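Local coordinates for transcription regulator AmtR (Mycobacterium smegmatis, PDB 5E57), which probably binds DNA through a helix-turn-helix motif as a TetR-family transcription regulator concerned with nitrogen regulation, at residues V156-N161 / W175-G180; L88-A93 / S200-R205; A136-E141 / R183-D188; D54-L59 / G104-L109; E11-A16 / Y46-T51. All blocks are in the same frame, centred on the assembly; numbering follows the deposited sequence.

Interaction 1: V156-N161 / W175-G180; sequences VESVIN and WVIGEG
V156 and I177 mark the near point of the two backbones, their CA atoms 6.5 Å apart. Segments 156-161 and 175-180 belong to helices running roughly antiparallel, at 139° between their N-to-C directions, with the short axes 10.1 Å apart at closest approach. Segment 156-161 is kinked: V159 N bonds to V156 O at 3.2 Å, and I160 N likewise reaches back only three residues, to E157 O.

One side chain, I177, carries every contact made from segment 175-180, and each of its branches has a different partner. Its CG2 branch lies over the backbone of V156, 4.1 Å from V156 CA, and reaches V156 CG2 at a similar distance. CG1 of I177, anti to the carbonyl carbon (chi1 -70°), meets V159 CG1 at 4.0 Å, the two side chains meeting at a slant. From there the terminal CD1 bends on to S158 OG, 3.7 Å away.

Helices 151-165 and 173-183 probably correspond to the pair that, in TetR-family regulators, commonly joins its copy in the partner to build a four-helix dimer interface. R154 of the second subunit packs on S158 and N161, while E147 of that subunit packs on V176. Helix 82-98 supplies V89, which touches both V156 and I177.

The only polar side-chain atom in the contact is S158 OG. Its chi1 of 84° sets it between the backbone N and the carbonyl carbon, and it is hydrogen-bonded to L155 O, so I177 CD1 packs against a hydroxyl already engaged within its own helix.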
# COMPACT_ATOMS: atom_id res chain seq x y z
N VAL A 156 6.79 -0.66 -4.66
CA VAL A 156 6.73 0.68 -5.27
C VAL A 156 5.52 1.46 -4.87
O VAL A 156 5.61 2.70 -4.53
CB VAL A 156 6.76 0.58 -6.81
CG1 VAL A 156 6.40 1.88 -7.48
CG2 VAL A 156 8.08 0.03 -7.28
N GLU A 157 4.37 0.78 -4.87
CA GLU A 157 3.12 1.40 -4.47
C GLU A 157 3.10 1.72 -2.97
O GLU A 157 2.37 2.61 -2.54
CB GLU A 157 1.88 0.55 -4.93
CG GLU A 157 1.72 0.65 -6.48
CD GLU A 157 0.31 0.50 -6.98
OE1 GLU A 157 -0.49 -0.11 -6.24
OE2 GLU A 157 0.01 0.95 -8.14
N SER A 158 3.94 1.06 -2.19
CA SER A 158 3.99 1.38 -0.77
C SER A 158 4.42 2.80 -0.50
O SER A 158 4.16 3.36 0.59
CB SER A 158 4.84 0.39 0.02
OG SER A 158 6.19 0.72 -0.05
N VAL A 159 5.03 3.46 -1.45
CA VAL A 159 5.43 4.88 -1.17
C VAL A 159 4.20 5.79 -0.90
O VAL A 159 4.30 6.81 -0.21
CB VAL A 159 6.42 5.44 -2.21
CG1 VAL A 159 7.55 4.47 -2.48
CG2 VAL A 159 5.75 5.83 -3.52
N ILE A 160 3.07 5.39 -1.49
CA ILE A 160 1.80 6.06 -1.31
C ILE A 160 1.40 6.00 0.18
O ILE A 160 1.09 7.03 0.77
CB ILE A 160 0.68 5.45 -2.14
CG1 ILE A 160 0.87 5.61 -3.65
CG2 ILE A 160 -0.67 6.08 -1.75
CD1 ILE A 160 0.16 4.48 -4.42
N ASN A 161 1.51 4.83 0.76
CA ASN A 161 1.28 4.67 2.19
C ASN A 161 2.30 5.46 3.04
O ASN A 161 1.95 6.03 4.05
CB ASN A 161 1.33 3.21 2.57
CG ASN A 161 0.35 2.36 1.76
OD1 ASN A 161 -0.69 1.93 2.27
ND2 ASN A 161 0.67 2.13 0.49
N TRP A 175 15.33 4.63 -3.61
CA TRP A 175 16.47 3.75 -3.67
C TRP A 175 16.37 2.67 -2.69
O TRP A 175 16.84 1.56 -2.93
CB TRP A 175 17.81 4.53 -3.55
CG TRP A 175 17.95 5.59 -4.63
CD1 TRP A 175 17.47 6.89 -4.57
CD2 TRP A 175 18.49 5.44 -5.94
NE1 TRP A 175 17.75 7.56 -5.77
CE2 TRP A 175 18.40 6.69 -6.60
CE3 TRP A 175 19.14 4.39 -6.59
CZ2 TRP A 175 18.86 6.88 -7.93
CZ3 TRP A 175 19.59 4.59 -7.89
CH2 TRP A 175 19.45 5.81 -8.54
N VAL A 176 15.73 2.97 -1.56
CA VAL A 176 15.52 1.96 -0.53
C VAL A 176 14.55 0.92 -1.04
O VAL A 176 14.71 -0.28 -0.81
CB VAL A 176 14.96 2.63 0.74
CG1 VAL A 176 14.52 1.60 1.77
CG2 VAL A 176 15.98 3.62 1.33
N ILE A 177 13.54 1.41 -1.74
CA ILE A 177 12.56 0.57 -2.35
C ILE A 177 13.19 -0.31 -3.46
O ILE A 177 12.85 -1.47 -3.59
CB ILE A 177 11.44 1.45 -2.95
CG1 ILE A 177 10.65 2.08 -1.80
CG2 ILE A 177 10.55 0.65 -3.90
CD1 ILE A 177 9.74 1.11 -1.12
N GLY A 178 14.10 0.29 -4.23
CA GLY A 178 14.81 -0.36 -5.27
C GLY A 178 15.60 -1.52 -4.74
O GLY A 178 15.50 -2.60 -5.28
N GLU A 179 16.32 -1.32 -3.63
CA GLU A 179 17.04 -2.45 -3.07
C GLU A 179 16.11 -3.61 -2.57
O GLU A 179 16.37 -4.77 -2.84
CB GLU A 179 17.96 -1.99 -1.93
CG GLU A 179 18.68 -3.22 -1.40
CD GLU A 179 19.90 -2.90 -0.54
OE1 GLU A 179 20.36 -1.71 -0.53
OE2 GLU A 179 20.33 -3.90 0.10
N GLY A 180 15.06 -3.25 -1.83
CA GLY A 180 14.11 -4.21 -1.34
C GLY A 180 13.43 -5.01 -2.43
O GLY A 180 13.22 -6.21 -2.26

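Interaction 2: L88-A93 / S200-R205; sequences LVIYDA and SRLGVR
The Y91 ring is the flat group at this contact, and L202 approaches it obliquely through CD2, neither squarely over a face nor along the rim. The Y91 side chain also touches E66 and L70 of helix 65-75. The helix backbone places Y91 CB 4.0 Å from L202 CD1, and from there chi1 of 179° directs the ring, with CG anti to the backbone N.

L202 does the rest from the last turn of helix 191-202. Its extended chain (chi2 -172°) delivers CD1 onto helix 82-98, into the angle between I90 and Y91: it stands 3.7 Å from I90 CG2, 3.8 Å from I90 CB and 3.8 Å from Y91 N. The two methyls of L202 thus divide their work, CD1 against the helix backbone and the I90 branch, CD2 toward the tyrosine. I90 meets L202 at a slant, while its CG1 arm leads elsewhere, to W175 of helix 173-183.

Straight after L202 the helix is closed by a Schellman motif at G203, whose positive phi of 73° turns the chain away; G203 N bonds to S200 O at 3.2 Å. Helix 82-98, central in the ligand-binding part of the TetR fold, is in this way covered at one flank by the end of helix 191-202.

No hydrogen bond crosses between the segments, so the contact rests on apolar, non-directional packing that is only partly buried from solvent.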
# COMPACT_ATOMS: atom_id res chain seq x y z
N LEU A 88 13.14 0.59 -13.48
CA LEU A 88 11.73 0.92 -13.45
C LEU A 88 11.31 1.33 -12.01
O LEU A 88 10.57 2.28 -11.85
CB LEU A 88 10.90 -0.28 -13.91
CG LEU A 88 9.37 -0.18 -13.83
CD1 LEU A 88 8.84 1.01 -14.60
CD2 LEU A 88 8.76 -1.48 -14.36
N VAL A 89 11.77 0.59 -11.01
CA VAL A 89 11.37 0.83 -9.61
C VAL A 89 11.84 2.24 -9.22
O VAL A 89 11.07 3.05 -8.67
CB VAL A 89 12.02 -0.22 -8.71
CG1 VAL A 89 11.85 0.09 -7.26
CG2 VAL A 89 11.38 -1.59 -8.93
N ILE A 90 13.07 2.60 -9.55
CA ILE A 90 13.53 3.93 -9.13
C ILE A 90 12.67 4.98 -9.80
O ILE A 90 12.15 5.85 -9.15
CB ILE A 90 14.98 4.18 -9.47
CG1 ILE A 90 15.85 3.17 -8.74
CG2 ILE A 90 15.40 5.63 -9.19
CD1 ILE A 90 15.65 3.01 -7.26
N TYR A 91 12.44 4.83 -11.09
CA TYR A 91 11.75 5.84 -11.83
C TYR A 91 10.38 5.97 -11.32
O TYR A 91 9.87 7.09 -11.13
CB TYR A 91 11.71 5.48 -13.32
CG TYR A 91 10.97 6.46 -14.19
CD1 TYR A 91 11.61 7.63 -14.66
CD2 TYR A 91 9.66 6.27 -14.53
CE1 TYR A 91 10.95 8.55 -15.46
CE2 TYR A 91 8.99 7.17 -15.40
CZ TYR A 91 9.63 8.32 -15.86
OH TYR A 91 9.02 9.24 -16.69
N ASP A 92 9.74 4.84 -11.12
CA ASP A 92 8.31 4.89 -10.76
C ASP A 92 8.16 5.38 -9.31
O ASP A 92 7.35 6.27 -9.02
CB ASP A 92 7.71 3.48 -10.93
CG ASP A 92 6.21 3.47 -11.02
OD1 ASP A 92 5.56 4.55 -10.89
OD2 ASP A 92 5.69 2.32 -11.17
N ALA A 93 8.90 4.77 -8.37
CA ALA A 93 8.81 5.19 -6.96
C ALA A 93 9.14 6.70 -6.86
O ALA A 93 8.45 7.48 -6.11
CB ALA A 93 9.77 4.36 -6.14
N SER A 200 22.75 6.19 -14.01
CA SER A 200 23.12 6.41 -15.40
C SER A 200 21.96 6.36 -16.41
O SER A 200 21.70 7.31 -17.18
CB SER A 200 24.17 5.37 -15.74
OG SER A 200 24.64 5.57 -17.04
N ARG A 201 21.23 5.23 -16.40
CA ARG A 201 20.09 5.04 -17.31
C ARG A 201 19.05 6.15 -17.18
O ARG A 201 18.43 6.58 -18.15
CB ARG A 201 19.39 3.69 -17.00
CG ARG A 201 20.21 2.48 -17.39
CD ARG A 201 19.34 1.36 -17.90
NE ARG A 201 18.50 1.82 -19.03
CZ ARG A 201 17.77 1.00 -19.77
NH1 ARG A 201 17.78 -0.31 -19.53
NH2 ARG A 201 17.00 1.50 -20.73
N LEU A 202 18.84 6.59 -15.94
CA LEU A 202 17.79 7.56 -15.65
C LEU A 202 18.27 9.03 -15.72
O LEU A 202 17.46 9.93 -15.77
CB LEU A 202 17.17 7.23 -14.27
CG LEU A 202 16.43 5.88 -14.19
CD1 LEU A 202 15.71 5.76 -12.87
CD2 LEU A 202 15.43 5.79 -15.36
N GLY A 203 19.56 9.26 -15.81
CA GLY A 203 20.05 10.66 -15.85
C GLY A 203 19.94 11.35 -14.49
O GLY A 203 19.57 12.48 -14.42
N VAL A 204 20.29 10.65 -13.43
CA VAL A 204 20.19 11.22 -12.09
C VAL A 204 21.38 10.79 -11.21
O VAL A 204 22.16 9.91 -11.60
CB VAL A 204 18.85 10.76 -11.39
CG1 VAL A 204 17.64 11.13 -12.20
CG2 VAL A 204 18.86 9.26 -11.11
N ARG A 205 21.46 11.33 -9.98
CA ARG A 205 22.52 10.95 -9.04
C ARG A 205 22.01 9.93 -8.03
O ARG A 205 20.92 10.12 -7.47
CB ARG A 205 23.01 12.20 -8.26

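Interaction 3: A136-E141 / R183-D188; sequences AAVIAE and RVLGFD
L185 is the knob of this contact, projecting from the turn after helix 173-183 onto the ridge formed by V138 and I139 on helix 118-142. One methyl goes to each of the pair. L185 CD1 sits by V138, 3.8 Å from V138 CB and 4.0 Å from V138 CG1, while L185 CD2 lies against I139, 3.7 Å from I139 CD1 and 3.8 Å from I139 CG1. Each of the two helix side chains crosses the leucine at about a right angle, so branches fall into notches instead of lying along one another. The stem of L185 adds a contact of its own, CB to I139 CG1 at 3.9 Å.

A smaller bump comes from F187: its CB brushes V138 CG1 at 4.4 Å, the valine branch set anti to the backbone N (chi1 174°), while the ring turns off to stack edge-to-face with F191. G186 closes a type I turn begun at R183, with G186 N bonded to R183 O at 3.0 Å, and its positive phi of 95° completes a Schellman motif. L185 and F187, either side of G186 in sequence, both bear on helix 118-142.

L85 of helix 82-98 touches V138 and L185 as well, making this a three-way apolar junction at one end of the helical ligand-binding domain. Hydrophobic burial holds the segments together without a crossing hydrogen bond, and at a cost: the carbonyl oxygen of L185 is buried with no polar partner in the model.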
# COMPACT_ATOMS: atom_id res chain seq x y z
N ALA A 136 9.70 -11.84 -12.63
CA ALA A 136 9.77 -13.31 -12.82
C ALA A 136 11.10 -13.68 -13.53
O ALA A 136 11.68 -14.72 -13.25
CB ALA A 136 8.58 -13.79 -13.63
N ALA A 137 11.61 -12.80 -14.38
CA ALA A 137 12.90 -13.06 -15.03
C ALA A 137 14.07 -12.85 -14.02
O ALA A 137 15.10 -13.55 -14.08
CB ALA A 137 13.06 -12.17 -16.30
N VAL A 138 13.93 -11.93 -13.06
CA VAL A 138 15.01 -11.73 -12.09
C VAL A 138 15.08 -12.96 -11.21
O VAL A 138 16.18 -13.48 -10.87
CB VAL A 138 14.83 -10.46 -11.23
CG1 VAL A 138 15.90 -10.41 -10.15
CG2 VAL A 138 14.83 -9.20 -12.10
N ILE A 139 13.90 -13.43 -10.83
CA ILE A 139 13.77 -14.65 -10.08
C ILE A 139 14.46 -15.85 -10.77
O ILE A 139 15.21 -16.57 -10.10
CB ILE A 139 12.30 -14.98 -9.76
CG1 ILE A 139 11.75 -14.00 -8.69
CG2 ILE A 139 12.18 -16.38 -9.19
CD1 ILE A 139 10.23 -13.96 -8.63
N ALA A 140 14.16 -16.07 -12.05
CA ALA A 140 14.75 -17.19 -12.78
C ALA A 140 16.27 -17.05 -12.80
O ALA A 140 16.95 -17.99 -12.48
CB ALA A 140 14.18 -17.27 -14.20
N GLU A 141 16.78 -15.86 -13.12
CA GLU A 141 18.21 -15.59 -13.18
C GLU A 141 18.96 -15.76 -11.87
O GLU A 141 20.15 -16.02 -11.91
CB GLU A 141 18.49 -14.18 -13.72
N ARG A 183 15.92 -7.54 -3.42
CA ARG A 183 16.08 -8.62 -2.44
C ARG A 183 14.97 -9.60 -2.30
O ARG A 183 15.22 -10.80 -2.04
CB ARG A 183 16.42 -8.11 -1.06
CG ARG A 183 17.74 -7.44 -1.06
CD ARG A 183 18.05 -7.01 0.34
NE ARG A 183 19.22 -6.18 0.28
CZ ARG A 183 20.42 -6.63 0.49
NH1 ARG A 183 20.61 -7.93 0.84
NH2 ARG A 183 21.45 -5.77 0.38
N VAL A 184 13.74 -9.16 -2.50
CA VAL A 184 12.61 -10.07 -2.29
C VAL A 184 12.59 -11.08 -3.39
O VAL A 184 11.92 -12.14 -3.25
CB VAL A 184 11.19 -9.44 -2.23
CG1 VAL A 184 11.06 -8.61 -1.02
CG2 VAL A 184 10.88 -8.61 -3.47
N LEU A 185 13.27 -10.76 -4.48
CA LEU A 185 13.35 -11.71 -5.60
C LEU A 185 14.57 -12.63 -5.56
O LEU A 185 14.75 -13.40 -6.47
CB LEU A 185 13.42 -10.94 -6.89
CG LEU A 185 12.29 -9.97 -7.10
CD1 LEU A 185 12.54 -9.25 -8.42
CD2 LEU A 185 10.95 -10.66 -7.07
N GLY A 186 15.41 -12.50 -4.54
CA GLY A 186 16.58 -13.37 -4.36
C GLY A 186 17.81 -12.74 -4.95
O GLY A 186 18.83 -13.35 -5.01
N PHE A 187 17.73 -11.51 -5.41
CA PHE A 187 18.94 -10.88 -5.90
C PHE A 187 19.86 -10.56 -4.71
O PHE A 187 19.43 -9.91 -3.76
CB PHE A 187 18.61 -9.64 -6.71
CG PHE A 187 19.77 -8.95 -7.31
CD1 PHE A 187 20.14 -9.20 -8.61
CD2 PHE A 187 20.43 -7.97 -6.61
CE1 PHE A 187 21.20 -8.51 -9.18
CE2 PHE A 187 21.49 -7.29 -7.18
CZ PHE A 187 21.88 -7.56 -8.46
N ASP A 188 21.11 -11.03 -4.80
CA ASP A 188 22.17 -10.74 -3.82
C ASP A 188 23.42 -10.15 -4.49
O ASP A 188 24.48 -10.21 -3.92
CB ASP A 188 22.56 -12.03 -3.03

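Interaction 4: D54-L59 / G104-L109; sequences DILDAL and GALYLL. With ACT (acetate ion), chain D.
L56 meets L106 and L109 where helix 52-61, in the TetR-type DNA-binding domain, packs on the loop between helices 82-98 and 118-142 of the larger helical domain. The contact therefore bridges the two domains. L56 has CG anti to its own N (chi1 -179°) and chi2 at 61°, and the two torsions together direct one methyl to each partner. CD1 of L56 touches L106 CD1 at 3.8 Å, and L56 CD2 comes within 4.3 Å of L109 CD2.

L106 extends from a 3-10 turn with CG on the side of the backbone N and chi2 near trans. L109 is less regular: its chi1 of -106° and its chi2 both lie off the staggered positions, yet they still bring CD2 to L56. Y26 and F117 also touch L56.

Y107 leaves the same turn in another direction, toward helix 151-165, where it packs on E157 and I160. G104 CA lies 3.9 Å above the ring plane, over its centre. The phenol oxygen is hydrogen-bonded to T63 OG1, and it donates a 2.8 Å hydrogen bond from Y107 OH to atom O of an acetate ion, probably from the crystallisation liquor, which lies at the ring edge near its plane.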
# COMPACT_ATOMS: atom_id res chain seq x y z
N ASP A 54 -14.02 13.00 -15.23
CA ASP A 54 -13.01 13.32 -16.22
C ASP A 54 -11.80 13.88 -15.53
O ASP A 54 -10.65 13.71 -16.01
CB ASP A 54 -13.48 14.36 -17.22
CG ASP A 54 -14.55 13.82 -18.20
OD1 ASP A 54 -14.57 12.60 -18.48
OD2 ASP A 54 -15.37 14.62 -18.67
N ILE A 55 -12.01 14.60 -14.42
CA ILE A 55 -10.85 15.22 -13.71
C ILE A 55 -10.00 14.11 -13.05
O ILE A 55 -8.77 14.06 -13.18
CB ILE A 55 -11.33 16.22 -12.62
CG1 ILE A 55 -12.10 17.40 -13.29
CG2 ILE A 55 -10.17 16.72 -11.80
CD1 ILE A 55 -12.84 18.30 -12.31
N LEU A 56 -10.69 13.21 -12.38
CA LEU A 56 -10.09 12.06 -11.73
C LEU A 56 -9.39 11.17 -12.73
O LEU A 56 -8.29 10.68 -12.45
CB LEU A 56 -11.15 11.24 -10.95
CG LEU A 56 -10.71 9.99 -10.17
CD1 LEU A 56 -9.71 10.37 -9.08
CD2 LEU A 56 -11.88 9.26 -9.52
N ASP A 57 -9.99 11.00 -13.91
CA ASP A 57 -9.31 10.22 -14.95
C ASP A 57 -7.99 10.82 -15.34
O ASP A 57 -6.99 10.10 -15.40
CB ASP A 57 -10.18 10.06 -16.19
CG ASP A 57 -10.20 8.59 -16.69
OD1 ASP A 57 -9.67 7.67 -15.98
OD2 ASP A 57 -10.75 8.39 -17.79
N ALA A 58 -7.94 12.14 -15.57
CA ALA A 58 -6.68 12.73 -15.94
C ALA A 58 -5.64 12.62 -14.78
O ALA A 58 -4.50 12.32 -15.00
CB ALA A 58 -6.91 14.14 -16.37
N LEU A 59 -6.05 12.85 -13.55
CA LEU A 59 -5.14 12.69 -12.42
C LEU A 59 -4.56 11.30 -12.31
O LEU A 59 -3.36 11.16 -12.18
CB LEU A 59 -5.80 13.08 -11.10
CG LEU A 59 -6.20 14.54 -10.98
CD1 LEU A 59 -7.13 14.75 -9.82
CD2 LEU A 59 -4.96 15.42 -10.87
N GLY A 104 -1.79 8.60 -5.61
CA GLY A 104 -1.94 7.16 -5.57
C GLY A 104 -2.84 6.72 -4.45
O GLY A 104 -3.30 5.56 -4.42
N ALA A 105 -3.06 7.62 -3.49
CA ALA A 105 -3.96 7.33 -2.43
C ALA A 105 -5.37 7.17 -2.97
O ALA A 105 -6.19 6.61 -2.29
CB ALA A 105 -3.98 8.45 -1.40
N LEU A 106 -5.63 7.64 -4.19
CA LEU A 106 -7.02 7.51 -4.72
C LEU A 106 -7.29 6.11 -5.38
O LEU A 106 -8.43 5.78 -5.70
CB LEU A 106 -7.24 8.64 -5.72
CG LEU A 106 -7.07 10.08 -5.19
CD1 LEU A 106 -7.10 11.01 -6.39
CD2 LEU A 106 -8.12 10.45 -4.15
N TYR A 107 -6.26 5.28 -5.52
CA TYR A 107 -6.40 3.98 -6.22
C TYR A 107 -7.42 3.10 -5.56
O TYR A 107 -7.97 2.26 -6.19
CB TYR A 107 -5.07 3.23 -6.24
CG TYR A 107 -3.98 3.82 -7.13
CD1 TYR A 107 -4.24 4.78 -8.08
CD2 TYR A 107 -2.70 3.32 -7.07
CE1 TYR A 107 -3.22 5.29 -8.91
CE2 TYR A 107 -1.71 3.80 -7.91
CZ TYR A 107 -1.99 4.76 -8.82
OH TYR A 107 -1.01 5.22 -9.61
N LEU A 108 -7.67 3.28 -4.27
CA LEU A 108 -8.57 2.43 -3.55
C LEU A 108 -10.03 2.92 -3.45
O LEU A 108 -10.87 2.25 -2.88
CB LEU A 108 -8.01 2.27 -2.16
CG LEU A 108 -6.58 1.69 -2.15
CD1 LEU A 108 -6.15 1.42 -0.69
CD2 LEU A 108 -6.42 0.43 -3.02
N LEU A 109 -10.31 4.07 -4.00
CA LEU A 109 -11.67 4.58 -4.06
C LEU A 109 -12.58 3.52 -4.68
O LEU A 109 -12.29 3.08 -5.77
CB LEU A 109 -11.62 5.77 -4.97
CG LEU A 109 -11.72 7.22 -4.50
CD1 LEU A 109 -11.46 7.50 -3.05
CD2 LEU A 109 -10.94 8.13 -5.46
C ACT D . 2.06 3.01 -10.23
O ACT D . 0.89 3.20 -10.00
OXT ACT D . 2.56 1.94 -9.76
CH3 ACT D . 2.82 4.06 -11.04

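Interaction 5: E11-A16 / Y46-T51; sequences EEILDA and YHHFAT
I13 is the first residue of 11-16 to meet the 46-51 loop, and it does so with both of its branches. The I13 and H48 side chains cross at about a right angle, and CD1, at the end of the longer isoleucine branch, comes at the imidazole ring obliquely: it stands 3.6 Å from H48 CD2 and 3.8 Å from H48 CB. With CG1 at a chi1 of -69°, the other branch, CG2, is left anti to the backbone N and approaches F49 CD2 at 3.9 Å; the I13 and F49 side chains slide past each other in opposite directions.

Next along the helix, L14 takes the far end of the same phenyl ring. Its CB points to the flank, yet with CD1 in the extended position (chi2 168°) the other methyl, CD2, lies 3.6 Å from F49 CZ, with L14 CG at 3.7 Å from F49 CZ. F49 thus has I13 along one ring side and L14 by its tip, both oblique to the ring. I55 and A58 of helix 52-61 also touch F49.

D15 and A16 face other partners: D15 OD1 hydrogen-bonds W101 NE1, and A16 packs on V38 of helix 31-38. At the other end of the loop, T51 is the N-cap of helix 52-61, its OG1 accepting a hydrogen bond from D54 N.

F49 ends the predicted helix-turn-helix segment 30-49, and its burial between helices 9-23 and 52-61 is consistent with the three-helix DNA-binding domain of TetR-family regulators, here closed by its first helix.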
# COMPACT_ATOMS: atom_id res chain seq x y z
N GLU A 11 -4.33 23.06 -15.90
CA GLU A 11 -3.39 22.59 -14.87
C GLU A 11 -3.75 23.07 -13.47
O GLU A 11 -3.53 22.39 -12.47
CB GLU A 11 -1.98 23.03 -15.24
CG GLU A 11 -1.31 22.09 -16.24
CD GLU A 11 0.06 22.58 -16.72
OE1 GLU A 11 0.37 23.79 -16.57
OE2 GLU A 11 0.84 21.75 -17.25
N GLU A 12 -4.37 24.24 -13.39
CA GLU A 12 -4.80 24.83 -12.13
C GLU A 12 -6.00 24.03 -11.56
O GLU A 12 -6.16 23.82 -10.36
CB GLU A 12 -5.18 26.29 -12.38
CG GLU A 12 -4.37 27.29 -11.58
CD GLU A 12 -4.91 28.70 -11.73
OE1 GLU A 12 -4.88 29.15 -12.88
OE2 GLU A 12 -5.37 29.31 -10.73
N ILE A 13 -6.83 23.56 -12.47
CA ILE A 13 -7.98 22.80 -12.09
C ILE A 13 -7.51 21.47 -11.56
O ILE A 13 -7.97 21.06 -10.48
CB ILE A 13 -8.95 22.59 -13.26
CG1 ILE A 13 -9.59 23.92 -13.63
CG2 ILE A 13 -10.03 21.60 -12.87
CD1 ILE A 13 -10.15 23.91 -15.05
N LEU A 14 -6.59 20.84 -12.28
CA LEU A 14 -6.07 19.52 -11.87
C LEU A 14 -5.39 19.64 -10.50
O LEU A 14 -5.60 18.80 -9.61
CB LEU A 14 -5.12 18.94 -12.91
CG LEU A 14 -5.76 18.36 -14.21
CD1 LEU A 14 -4.63 18.14 -15.21
CD2 LEU A 14 -6.50 17.06 -13.92
N ASP A 15 -4.58 20.69 -10.32
CA ASP A 15 -3.87 20.87 -9.06
C ASP A 15 -4.83 21.09 -7.90
O ASP A 15 -4.61 20.56 -6.79
CB ASP A 15 -2.82 22.01 -9.13
CG ASP A 15 -2.09 22.20 -7.76
OD1 ASP A 15 -1.42 21.27 -7.21
OD2 ASP A 15 -2.19 23.31 -7.23
N ALA A 16 -5.87 21.92 -8.12
CA ALA A 16 -6.83 22.21 -7.12
C ALA A 16 -7.65 20.95 -6.75
O ALA A 16 -7.89 20.70 -5.57
CB ALA A 16 -7.75 23.35 -7.59
N TYR A 46 -16.21 23.43 -16.91
CA TYR A 46 -16.68 22.33 -17.73
C TYR A 46 -16.11 22.25 -19.07
O TYR A 46 -16.22 21.19 -19.71
CB TYR A 46 -18.22 22.20 -17.82
CG TYR A 46 -18.86 22.13 -16.48
CD1 TYR A 46 -18.33 21.33 -15.50
CD2 TYR A 46 -19.96 22.89 -16.17
CE1 TYR A 46 -18.90 21.30 -14.25
CE2 TYR A 46 -20.54 22.85 -14.93
CZ TYR A 46 -20.02 22.06 -13.96
OH TYR A 46 -20.59 21.99 -12.69
N HIS A 47 -15.51 23.34 -19.55
CA HIS A 47 -14.92 23.33 -20.90
C HIS A 47 -13.50 22.85 -20.87
O HIS A 47 -12.92 22.63 -21.92
CB HIS A 47 -15.06 24.69 -21.60
CG HIS A 47 -16.48 25.10 -21.76
ND1 HIS A 47 -17.41 24.33 -22.42
CD2 HIS A 47 -17.17 26.14 -21.22
CE1 HIS A 47 -18.59 24.90 -22.32
NE2 HIS A 47 -18.47 26.00 -21.60
N HIS A 48 -13.00 22.58 -19.66
CA HIS A 48 -11.76 21.80 -19.51
C HIS A 48 -12.06 20.34 -19.13
O HIS A 48 -11.53 19.40 -19.70
CB HIS A 48 -10.92 22.48 -18.48
CG HIS A 48 -10.52 23.87 -18.87
ND1 HIS A 48 -9.66 24.13 -19.92
CD2 HIS A 48 -10.84 25.07 -18.35
CE1 HIS A 48 -9.45 25.43 -20.03
NE2 HIS A 48 -10.16 26.04 -19.08
N PHE A 49 -12.97 20.17 -18.18
CA PHE A 49 -13.37 18.86 -17.73
C PHE A 49 -14.88 18.89 -17.50
O PHE A 49 -15.38 19.54 -16.55
CB PHE A 49 -12.66 18.49 -16.41
CG PHE A 49 -11.16 18.43 -16.53
CD1 PHE A 49 -10.54 17.30 -17.07
CD2 PHE A 49 -10.36 19.51 -16.13
CE1 PHE A 49 -9.16 17.25 -17.20
CE2 PHE A 49 -8.98 19.45 -16.24
CZ PHE A 49 -8.38 18.30 -16.79
N ALA A 50 -15.59 18.11 -18.31
CA ALA A 50 -17.04 18.20 -18.38
C ALA A 50 -17.66 17.59 -17.10
O ALA A 50 -18.77 17.97 -16.61
CB ALA A 50 -17.49 17.46 -19.64
N THR A 51 -16.94 16.63 -16.55
CA THR A 51 -17.38 15.98 -15.32
C THR A 51 -16.24 15.83 -14.35
O THR A 51 -15.04 15.92 -14.74
CB THR A 51 -17.93 14.58 -15.55
OG1 THR A 51 -16.86 13.69 -15.96
CG2 THR A 51 -19.00 14.64 -16.59

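How the interactions relate
From the N terminus, interaction 5 closes first, joining helix 9-23 to the end of the predicted helix-turn-helix. Interaction 4 opens just after, at 54-59, touches interaction 5 through I55 and F49, and links the DNA-binding domain to the larger helical domain. Before it closes at 104-109, interaction 2 has opened at 88-93, so interactions 2 and 4 cross. The later contacts nest: 136-141 opens interaction 3, within which 156-161 and 175-180 form interaction 1; interaction 3 then closes at 183-188 and interaction 2 last, at 200-205. Interaction 1 touches interactions 2 and 4, while interaction 3 marks the far end, its centre about 43 Å from that of interaction 5.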